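1,3-alpha-isomaltosidase (Kribbella flavida DSM 17836, PDB 5X3I) hydrolyses the alpha-1,3-glucosidic linkages of the cyclic tetrasaccharide cyclobis-(1-6)-alpha-nigerosyl, releasing isomaltose inside the cell. Local coordinates at residues Val328-Ile342 and Ile387-Phe401. The protein carries 1 engineered substitution. Residues are numbered along the deposited sequence; the frame is centred on the assembly and turned at random.
Sequences VGAVVIEAWSDEQGI and IKVILWQIPLQKTEF. With GOL (glycerol), chain N.
Trp336 and Leu391 pack closely where two parallel strands of the TIM barrel, 330-333 and 388-393, run into their C-terminal loops. Leu391 lies over one face of the indole, its CB 4.0 Å from the centroid of the Trp336 five-membered ring, a CH-pi contact. Ser337 CB covers the opposite face. In the ring plane, Trp336 NE1 gives a straight bond (171°) to a lone pair of Trp392 O, 3.0 Å away. Trp392 O also accepts from Gln393 NE2. Gln393 NE2 bonds Ile342 O, 3.0 Å away, while Gln393 OE1 is held by Arg456. A leucine at Trp336 would probably cost Trp392 O one of its two donors and open a gap beside Leu391.

The two strands are joined by five backbone hydrogen bonds, from Gly329 to Trp392. On one face of the sheet, Val331 CG1 meets Val389 CG2.

Trp392 holds CG anti to its backbone N (chi1 -175°), which lays the indole obliquely across Glu334, with Trp392 CD1 nearest the carboxylate. Ile342 CG2 sits at its benzo edge, 3.6 Å from Trp392 CZ3. Trp392 NE1 donates to O1 of a glycerol, probably from the crystallisation liquor, which bonds Glu334 OE1. That carboxylate oxygen also pairs with Lys469. The glycerol bonds Asp536, the inferred proton donor, and Trp392 touches Ala471, engineered at the inferred nucleophile position, so this end lines the active site.

The far loops meet more loosely, partly through water. Lys398 NZ reaches Glu339 O at 2.8 Å, and water 2 links Gln340 O to Leu396 O and Lys398 N. The Gln340 amide stacks over Phe401, planes 17° apart.

Strand 302-304 flanks 330-333, and 467-470 follows 388-393. Helix 404-415 touches Gln340 and Phe401, while helix 496-510 packs on Gln393 and Pro395.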
loop_
_atom_site.group_PDB
_atom_site.type_symbol
_atom_site.label_atom_id
_atom_site.label_comp_id
_atom_site.label_asym_id
_atom_site.label_seq_id
_atom_site.Cartn_x
_atom_site.Cartn_y
_atom_site.Cartn_z
ATOM N N VAL A 328 -20.008 -10.134 -13.457
ATOM C CA VAL A 328 -18.960 -10.036 -12.466
ATOM C C VAL A 328 -18.014 -11.223 -12.633
ATOM O O VAL A 328 -18.459 -12.348 -12.818
ATOM C CB VAL A 328 -19.538 -9.981 -11.032
ATOM C CG1 VAL A 328 -20.546 -11.111 -10.812
ATOM C CG2 VAL A 328 -18.429 -10.038 -10.016
ATOM N N GLY A 329 -16.711 -10.956 -12.632
ATOM C CA GLY A 329 -15.723 -12.007 -12.785
ATOM C C GLY A 329 -15.078 -12.541 -11.514
ATOM O O GLY A 329 -14.521 -13.628 -11.530
ATOM N N ALA A 330 -15.151 -11.797 -10.415
ATOM C CA ALA A 330 -14.594 -12.266 -9.149
ATOM C C ALA A 330 -15.340 -11.716 -7.938
ATOM O O ALA A 330 -15.769 -10.576 -7.941
ATOM C CB ALA A 330 -13.130 -11.899 -9.046
ATOM N N VAL A 331 -15.459 -12.519 -6.893
ATOM C CA VAL A 331 -15.983 -12.013 -5.631
ATOM C C VAL A 331 -14.920 -12.163 -4.553
ATOM O O VAL A 331 -14.270 -13.203 -4.441
ATOM C CB VAL A 331 -17.291 -12.722 -5.199
ATOM C CG1 VAL A 331 -17.069 -14.213 -4.956
ATOM C CG2 VAL A 331 -17.897 -12.042 -3.961
ATOM N N VAL A 332 -14.722 -11.091 -3.799
ATOM C CA VAL A 332 -13.836 -11.096 -2.659
ATOM C C VAL A 332 -14.658 -11.279 -1.386
ATOM O O VAL A 332 -15.610 -10.549 -1.162
ATOM C CB VAL A 332 -13.013 -9.780 -2.561
ATOM C CG1 VAL A 332 -12.109 -9.822 -1.371
ATOM C CG2 VAL A 332 -12.203 -9.522 -3.847
ATOM N N ILE A 333 -14.296 -12.241 -0.556
ATOM C CA ILE A 333 -14.970 -12.381 0.724
ATOM C C ILE A 333 -14.011 -12.017 1.850
ATOM O O ILE A 333 -13.094 -12.773 2.163
ATOM C CB ILE A 333 -15.495 -13.815 0.952
ATOM C CG1 ILE A 333 -16.228 -14.344 -0.290
ATOM C CG2 ILE A 333 -16.411 -13.847 2.167
ATOM C CD1 ILE A 333 -16.631 -15.838 -0.187
ATOM N N GLU A 334 -14.234 -10.861 2.460
ATOM C CA GLU A 334 -13.372 -10.442 3.555
ATOM C C GLU A 334 -13.687 -11.100 4.884
ATOM O O GLU A 334 -12.771 -11.629 5.517
ATOM C CB GLU A 334 -13.401 -8.920 3.729
ATOM C CG GLU A 334 -12.706 -8.170 2.620
ATOM C CD GLU A 334 -12.287 -6.767 3.043
ATOM O OE1 GLU A 334 -11.303 -6.239 2.494
ATOM O OE2 GLU A 334 -12.965 -6.198 3.917
ATOM N N ALA A 335 -14.944 -11.111 5.335
ATOM C CA ALA A 335 -15.105 -11.856 6.562
ATOM C C ALA A 335 -15.717 -13.190 6.231
ATOM O O ALA A 335 -16.933 -13.395 6.351
ATOM C CB ALA A 335 -16.003 -11.091 7.514
ATOM N N TRP A 336 -14.823 -14.136 5.976
ATOM C CA TRP A 336 -15.181 -15.522 5.755
ATOM C C TRP A 336 -14.812 -16.419 6.895
ATOM O O TRP A 336 -15.242 -17.562 6.932
ATOM C CB TRP A 336 -14.490 -16.032 4.499
ATOM C CG TRP A 336 -12.992 -16.035 4.622
ATOM C CD1 TRP A 336 -12.145 -14.981 4.406
ATOM C CD2 TRP A 336 -12.162 -17.140 4.990
ATOM N NE1 TRP A 336 -10.840 -15.369 4.609
ATOM C CE2 TRP A 336 -10.821 -16.689 4.964
ATOM C CE3 TRP A 336 -12.414 -18.472 5.325
ATOM C CZ2 TRP A 336 -9.750 -17.521 5.259
ATOM C CZ3 TRP A 336 -11.342 -19.297 5.619
ATOM C CH2 TRP A 336 -10.032 -18.819 5.584
ATOM N N SER A 337 -14.046 -15.891 7.847
ATOM C CA SER A 337 -13.265 -16.775 8.696
ATOM C C SER A 337 -13.757 -16.778 10.128
ATOM O O SER A 337 -14.658 -16.035 10.475
ATOM C CB SER A 337 -11.776 -16.387 8.666
ATOM O OG SER A 337 -11.481 -15.270 9.502
ATOM N N ASP A 338 -13.116 -17.595 10.956
ATOM C CA ASP A 338 -13.404 -17.655 12.384
ATOM C C ASP A 338 -13.044 -16.360 13.114
ATOM O O ASP A 338 -13.288 -16.234 14.301
ATOM C CB ASP A 338 -12.679 -18.842 13.040
ATOM C CG ASP A 338 -11.153 -18.798 12.872
ATOM O OD1 ASP A 338 -10.576 -17.745 12.540
ATOM O OD2 ASP A 338 -10.527 -19.847 13.079
ATOM N N GLU A 339 -12.410 -15.433 12.408
ATOM C CA GLU A 339 -11.930 -14.191 13.000
ATOM C C GLU A 339 -10.980 -14.460 14.163
ATOM O O GLU A 339 -10.841 -13.640 15.053
ATOM C CB GLU A 339 -13.094 -13.302 13.471
ATOM C CG GLU A 339 -14.042 -12.838 12.367
ATOM C CD GLU A 339 -13.337 -12.066 11.258
ATOM O OE1 GLU A 339 -12.216 -11.558 11.477
ATOM O OE2 GLU A 339 -13.911 -11.961 10.159
ATOM N N GLN A 340 -10.315 -15.607 14.143
ATOM C CA GLN A 340 -9.277 -15.845 15.120
ATOM C C GLN A 340 -7.963 -16.086 14.387
ATOM O O GLN A 340 -7.177 -15.164 14.244
ATOM C CB GLN A 340 -9.661 -17.006 16.048
ATOM C CG GLN A 340 -10.849 -16.642 16.950
ATOM C CD GLN A 340 -11.141 -17.645 18.056
ATOM O OE1 GLN A 340 -10.373 -18.564 18.315
ATOM N NE2 GLN A 340 -12.278 -17.464 18.712
ATOM N N GLY A 341 -7.787 -17.252 13.842
ATOM C CA GLY A 341 -6.655 -17.517 13.010
ATOM C C GLY A 341 -6.715 -16.998 11.584
ATOM O O GLY A 341 -5.717 -16.870 10.980
ATOM N N ILE A 342 -7.920 -16.739 11.082
ATOM C CA ILE A 342 -8.145 -16.257 9.741
ATOM C C ILE A 342 -7.577 -17.231 8.720
ATOM O O ILE A 342 -7.010 -16.840 7.742
ATOM C CB ILE A 342 -7.594 -14.841 9.489
ATOM C CG1 ILE A 342 -7.571 -13.993 10.753
ATOM C CG2 ILE A 342 -8.354 -14.134 8.393
ATOM C CD1 ILE A 342 -8.902 -13.600 11.318
ATOM N N ILE A 387 -17.406 -17.233 -12.014
ATOM C CA ILE A 387 -16.972 -16.259 -11.016
ATOM C C ILE A 387 -15.893 -16.850 -10.114
ATOM O O ILE A 387 -16.082 -17.927 -9.552
ATOM C CB ILE A 387 -18.157 -15.790 -10.155
ATOM C CG1 ILE A 387 -19.274 -15.228 -11.041
ATOM C CG2 ILE A 387 -17.702 -14.762 -9.128
ATOM C CD1 ILE A 387 -20.565 -14.929 -10.297
ATOM N N LYS A 388 -14.756 -16.162 -10.016
ATOM C CA LYS A 388 -13.659 -16.553 -9.121
ATOM C C LYS A 388 -13.877 -16.114 -7.669
ATOM O O LYS A 388 -14.618 -15.176 -7.393
ATOM C CB LYS A 388 -12.326 -16.002 -9.635
ATOM C CG LYS A 388 -12.026 -16.367 -11.084
ATOM C CD LYS A 388 -12.041 -17.883 -11.300
ATOM C CE LYS A 388 -11.715 -18.222 -12.756
ATOM N NZ LYS A 388 -11.432 -19.664 -12.920
ATOM N N VAL A 389 -13.236 -16.817 -6.746
ATOM C CA VAL A 389 -13.429 -16.552 -5.339
ATOM C C VAL A 389 -12.093 -16.198 -4.674
ATOM O O VAL A 389 -11.111 -16.942 -4.777
ATOM C CB VAL A 389 -14.074 -17.745 -4.632
ATOM C CG1 VAL A 389 -14.196 -17.489 -3.145
ATOM C CG2 VAL A 389 -15.455 -18.066 -5.255
ATOM N N ILE A 390 -12.083 -15.051 -4.013
ATOM C CA ILE A 390 -10.892 -14.508 -3.363
ATOM C C ILE A 390 -11.138 -14.364 -1.863
ATOM O O ILE A 390 -12.115 -13.747 -1.460
ATOM C CB ILE A 390 -10.508 -13.124 -3.932
ATOM C CG1 ILE A 390 -10.500 -13.129 -5.464
ATOM C CG2 ILE A 390 -9.178 -12.627 -3.318
ATOM C CD1 ILE A 390 -9.473 -14.026 -6.047
ATOM N N LEU A 391 -10.256 -14.929 -1.048
ATOM C CA LEU A 391 -10.396 -14.872 0.408
ATOM C C LEU A 391 -9.398 -13.897 1.061
ATOM O O LEU A 391 -8.227 -13.875 0.714
ATOM C CB LEU A 391 -10.215 -16.265 1.010
ATOM C CG LEU A 391 -11.218 -17.336 0.557
ATOM C CD1 LEU A 391 -10.950 -18.648 1.289
ATOM C CD2 LEU A 391 -12.652 -16.866 0.750
ATOM N N TRP A 392 -9.884 -13.121 2.017
ATOM C CA TRP A 392 -9.079 -12.139 2.742
ATOM C C TRP A 392 -8.035 -12.800 3.634
ATOM O O TRP A 392 -8.278 -13.854 4.212
ATOM C CB TRP A 392 -10.003 -11.253 3.575
ATOM C CG TRP A 392 -9.395 -10.079 4.314
ATOM C CD1 TRP A 392 -9.171 -8.823 3.823
ATOM C CD2 TRP A 392 -9.034 -10.034 5.699
ATOM N NE1 TRP A 392 -8.659 -8.014 4.808
ATOM C CE2 TRP A 392 -8.568 -8.733 5.970
ATOM C CE3 TRP A 392 -9.046 -10.974 6.732
ATOM C CZ2 TRP A 392 -8.115 -8.349 7.229
ATOM C CZ3 TRP A 392 -8.600 -10.589 7.982
ATOM C CH2 TRP A 392 -8.137 -9.288 8.219
ATOM N N GLN A 393 -6.882 -12.148 3.742
ATOM C CA GLN A 393 -5.784 -12.582 4.585
ATOM C C GLN A 393 -5.111 -11.388 5.261
ATOM O O GLN A 393 -5.145 -10.265 4.745
ATOM C CB GLN A 393 -4.747 -13.347 3.771
ATOM C CG GLN A 393 -5.188 -14.711 3.315
ATOM C CD GLN A 393 -5.206 -15.695 4.458
ATOM O OE1 GLN A 393 -4.164 -16.175 4.890
ATOM N NE2 GLN A 393 -6.392 -15.982 4.968
ATOM N N ILE A 394 -4.511 -11.656 6.416
ATOM C CA ILE A 394 -3.710 -10.687 7.147
ATOM C C ILE A 394 -2.487 -11.428 7.705
ATOM O O ILE A 394 -2.608 -12.561 8.140
ATOM C CB ILE A 394 -4.551 -10.016 8.276
ATOM C CG1 ILE A 394 -3.783 -8.877 8.955
ATOM C CG2 ILE A 394 -5.035 -11.044 9.289
ATOM C CD1 ILE A 394 -3.815 -7.577 8.184
ATOM N N PRO A 395 -1.299 -10.796 7.694
ATOM C CA PRO A 395 -0.125 -11.521 8.196
ATOM C C PRO A 395 0.077 -11.310 9.691
ATOM O O PRO A 395 1.099 -10.751 10.101
ATOM C CB PRO A 395 1.024 -10.903 7.401
ATOM C CG PRO A 395 0.579 -9.474 7.222
ATOM C CD PRO A 395 -0.923 -9.517 7.067
ATOM N N LEU A 396 -0.903 -11.736 10.477
ATOM C CA LEU A 396 -0.911 -11.547 11.921
ATOM C C LEU A 396 -1.561 -12.734 12.609
ATOM O O LEU A 396 -2.575 -13.245 12.140
ATOM C CB LEU A 396 -1.664 -10.273 12.300
ATOM C CG LEU A 396 -1.056 -8.947 11.849
ATOM C CD1 LEU A 396 -2.019 -7.792 12.103
ATOM C CD2 LEU A 396 0.267 -8.737 12.561
ATOM N N GLN A 397 -0.978 -13.144 13.724
ATOM C CA GLN A 397 -1.520 -14.201 14.550
ATOM C C GLN A 397 -1.956 -13.636 15.897
ATOM O O GLN A 397 -1.117 -13.272 16.715
ATOM C CB GLN A 397 -0.486 -15.297 14.750
ATOM C CG GLN A 397 -1.019 -16.536 15.425
ATOM C CD GLN A 397 -1.911 -17.342 14.496
ATOM O OE1 GLN A 397 -1.865 -17.167 13.291
ATOM N NE2 GLN A 397 -2.731 -18.211 15.062
ATOM N N LYS A 398 -3.265 -13.590 16.119
ATOM C CA LYS A 398 -3.836 -13.019 17.333
ATOM C C LYS A 398 -3.327 -13.724 18.582
ATOM O O LYS A 398 -3.269 -14.949 18.637
ATOM C CB LYS A 398 -5.360 -13.079 17.299
ATOM C CG LYS A 398 -6.007 -12.173 16.271
ATOM C CD LYS A 398 -7.503 -12.112 16.490
ATOM C CE LYS A 398 -8.189 -11.278 15.434
ATOM N NZ LYS A 398 -9.649 -11.202 15.647
ATOM N N THR A 399 -2.873 -12.930 19.540
ATOM C CA THR A 399 -2.445 -13.428 20.841
ATOM C C THR A 399 -3.465 -13.278 21.975
ATOM O O THR A 399 -3.217 -13.721 23.085
ATOM C CB THR A 399 -1.165 -12.725 21.267
ATOM O OG1 THR A 399 -1.377 -11.311 21.232
ATOM C CG2 THR A 399 -0.058 -13.081 20.305
ATOM N N GLU A 400 -4.604 -12.656 21.696
ATOM C CA GLU A 400 -5.544 -12.291 22.752
ATOM C C GLU A 400 -6.366 -13.474 23.258
ATOM O O GLU A 400 -7.113 -13.346 24.219
ATOM C CB GLU A 400 -6.475 -11.178 22.271
ATOM C CG GLU A 400 -7.531 -11.647 21.298
ATOM C CD GLU A 400 -7.980 -10.557 20.349
ATOM O OE1 GLU A 400 -7.131 -10.048 19.588
ATOM O OE2 GLU A 400 -9.179 -10.211 20.366
ATOM N N PHE A 401 -6.236 -14.625 22.615
ATOM C CA PHE A 401 -6.973 -15.804 23.043
ATOM C C PHE A 401 -6.081 -16.782 23.778
ATOM O O PHE A 401 -4.964 -17.047 23.356
ATOM C CB PHE A 401 -7.628 -16.484 21.844
ATOM C CG PHE A 401 -8.620 -15.621 21.142
ATOM C CD1 PHE A 401 -9.914 -15.519 21.610
ATOM C CD2 PHE A 401 -8.258 -14.898 20.024
ATOM C CE1 PHE A 401 -10.829 -14.724 20.970
ATOM C CE2 PHE A 401 -9.170 -14.102 19.379
ATOM C CZ PHE A 401 -10.458 -14.013 19.851
HETATM C C1 GOL N . -8.008 -4.289 3.859
HETATM O O1 GOL N . -8.968 -5.276 4.156
HETATM C C2 GOL N . -8.633 -2.902 3.880
HETATM O O2 GOL N . -7.743 -2.087 3.222
HETATM C C3 GOL N . -10.065 -2.957 3.307
HETATM O O3 GOL N . -10.118 -3.157 1.942
HETATM O O HOH W 1 -10.922 -10.297 13.115
HETATM O O HOH W 2 -4.628 -14.574 13.684
HETATM O O HOH W 3 -3.919 -14.855 10.123
HETATM O O HOH W 4 -3.126 -18.378 11.081
HETATM O O HOH W 5 -4.802 -14.470 7.448
#